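Local coordinates for ParA (Salmonella enterica subsp. enterica serovar Newport str. SL317, PDB 3EZF), which probably acts as a plasmid partition ATPase and, as an ADP-regulated repressor, probably binds operator DNA through a winged helix-turn-helix region, at residues K65-E69 with D70-F74. Numbering follows the deposited sequence.
Unlike the reference sequence in segment 65-69: Glu69 (reference Asp). Unlike the reference sequence in segment 70-74: Asp70 (reference Gly), Gln73 (reference Glu).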
loop_
_atom_site.group_PDB
_atom_site.type_symbol
_atom_site.label_atom_id
_atom_site.label_comp_id
_atom_site.label_asym_id
_atom_site.label_seq_id
_atom_site.Cartn_x
_atom_site.Cartn_y
_atom_site.Cartn_z
ATOM N N LYS A 65 42.990 -12.326 24.370
ATOM C CA LYS A 65 44.426 -12.440 24.639
ATOM C C LYS A 65 45.089 -13.173 23.473
ATOM O O LYS A 65 45.978 -12.647 22.805
ATOM C CB LYS A 65 44.658 -13.221 25.943
ATOM C CG LYS A 65 46.117 -13.607 26.202
ATOM C CD LYS A 65 46.259 -14.778 27.187
ATOM C CE LYS A 65 46.289 -14.356 28.654
ATOM N NZ LYS A 65 44.949 -14.253 29.293
ATOM N N GLU A 66 44.640 -14.393 23.228
ATOM C CA GLU A 66 45.194 -15.188 22.151
ATOM C C GLU A 66 45.178 -14.453 20.816
ATOM O O GLU A 66 46.196 -14.396 20.135
ATOM C CB GLU A 66 44.430 -16.513 22.017
ATOM C CG GLU A 66 44.546 -17.434 23.221
ATOM C CD GLU A 66 43.979 -18.826 22.966
ATOM O OE1 GLU A 66 44.211 -19.720 23.819
ATOM O OE2 GLU A 66 43.304 -19.028 21.919
ATOM N N MET A 67 44.028 -13.887 20.449
ATOM C CA MET A 67 43.866 -13.176 19.176
ATOM C C MET A 67 44.757 -11.960 18.992
ATOM O O MET A 67 45.201 -11.682 17.878
ATOM C CB MET A 67 42.405 -12.756 18.984
ATOM C CG MET A 67 41.505 -13.851 18.430
ATOM S SD MET A 67 39.755 -13.463 18.644
ATOM C CE MET A 67 39.361 -12.598 17.128
ATOM N N GLU A 68 45.007 -11.219 20.068
ATOM C CA GLU A 68 45.862 -10.040 19.974
ATOM C C GLU A 68 47.313 -10.488 19.959
ATOM O O GLU A 68 48.183 -9.780 19.457
ATOM C CB GLU A 68 45.643 -9.106 21.159
ATOM C CG GLU A 68 44.263 -8.530 21.270
ATOM C CD GLU A 68 44.171 -7.571 22.427
ATOM O OE1 GLU A 68 44.893 -7.805 23.420
ATOM O OE2 GLU A 68 43.381 -6.601 22.352
ATOM N N GLU A 69 47.557 -11.668 20.523
ATOM C CA GLU A 69 48.893 -12.221 20.582
ATOM C C GLU A 69 49.471 -12.282 19.152
ATOM O O GLU A 69 50.690 -12.238 18.956
ATOM C CB GLU A 69 48.877 -13.586 21.323
ATOM C CG GLU A 69 49.946 -13.617 22.481
ATOM C CD GLU A 69 49.439 -14.221 23.848
ATOM O OE1 GLU A 69 49.128 -15.440 23.957
ATOM O OE2 GLU A 69 49.350 -13.456 24.842
ATOM N N ASP A 70 48.600 -12.299 18.147
ATOM C CA ASP A 70 49.076 -12.327 16.769
ATOM C C ASP A 70 48.275 -11.424 15.828
ATOM O O ASP A 70 47.776 -11.863 14.789
ATOM C CB ASP A 70 49.082 -13.762 16.254
ATOM C CG ASP A 70 47.698 -14.289 16.002
ATOM O OD1 ASP A 70 46.805 -13.993 16.821
ATOM O OD2 ASP A 70 47.508 -15.004 14.989
ATOM N N GLY A 71 48.178 -10.151 16.204
ATOM C CA GLY A 71 47.456 -9.181 15.405
ATOM C C GLY A 71 46.015 -9.006 15.840
ATOM O O GLY A 71 45.643 -9.310 16.970
ATOM N N TYR A 72 45.192 -8.524 14.923
ATOM C CA TYR A 72 43.781 -8.292 15.203
ATOM C C TYR A 72 43.640 -7.234 16.285
ATOM O O TYR A 72 44.253 -7.344 17.347
ATOM C CB TYR A 72 43.080 -9.576 15.662
ATOM C CG TYR A 72 41.578 -9.480 15.539
ATOM C CD1 TYR A 72 40.901 -10.144 14.521
ATOM C CD2 TYR A 72 40.839 -8.660 16.397
ATOM C CE1 TYR A 72 39.529 -9.992 14.356
ATOM C CE2 TYR A 72 39.469 -8.503 16.243
ATOM C CZ TYR A 72 38.822 -9.172 15.216
ATOM O OH TYR A 72 37.474 -9.012 15.029
ATOM N N GLN A 73 42.802 -6.235 16.013
ATOM C CA GLN A 73 42.556 -5.112 16.924
ATOM C C GLN A 73 41.106 -4.999 17.300
ATOM O O GLN A 73 40.262 -4.751 16.435
ATOM C CB GLN A 73 42.885 -3.806 16.236
ATOM C CG GLN A 73 43.440 -2.718 17.092
ATOM C CD GLN A 73 44.656 -2.214 16.425
ATOM O OE1 GLN A 73 45.594 -2.981 16.218
ATOM N NE2 GLN A 73 44.655 -0.943 16.031
ATOM N N PHE A 74 40.809 -5.095 18.581
ATOM C CA PHE A 74 39.426 -4.955 18.980
ATOM C C PHE A 74 39.127 -3.463 19.147
ATOM O O PHE A 74 40.025 -2.652 19.393
ATOM C CB PHE A 74 39.166 -5.713 20.288
ATOM C CG PHE A 74 39.359 -7.199 20.176
ATOM C CD1 PHE A 74 38.322 -8.019 19.757
ATOM C CD2 PHE A 74 40.594 -7.773 20.458
ATOM C CE1 PHE A 74 38.517 -9.386 19.618
ATOM C CE2 PHE A 74 40.802 -9.134 20.322
ATOM C CZ PHE A 74 39.765 -9.945 19.902
#
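In the winged helix-turn-helix region of ParA, the chain turns back at the C-terminal end of helix 57-69, and Met67 and Glu68 meet Tyr72 and Phe74 of the loop that leads toward strand 87-88. Met67 makes a Met-aromatic contact with each of the two rings. Its CE sits over the centre of one Tyr72 ring face, 3.8 Å from the centroid and 10° off the ring normal, a CH-pi contact of the methyl. Met67 SD stands above the same Tyr72 face at a distance, 5.3 Å from the centroid. The sulfur also lies at the edge of the Phe74 ring, with Met67 SD 3.7 Å from Phe74 CZ. The bend at chi3 of Met67 (91°) carries CE over the Tyr72 ring, where it is also near Phe74 CZ. The two rings also touch each other: Tyr72 CE2 stands above a Phe74 face, offset toward its rim. Met67 is buried, and Ile95, Asp94 and His98 of helix 89-98 also touch it. The same helix takes the polar end of Tyr72, whose OH is hydrogen-bonded to Asp94. Glu68 runs past the Phe74 edge with its chain extended beyond CG. Its CG lies in the ring plane, 3.6 Å from Phe74 CE2, and its carboxylate is inclined 49° to the ring. Glu68 OE2 forms a hydrogen bond with Tyr85 OH. Gly71 has a positive phi at the turn. The turn is closed by Gly71 N, which donates a hydrogen bond to Glu68 O at 3.3 Å.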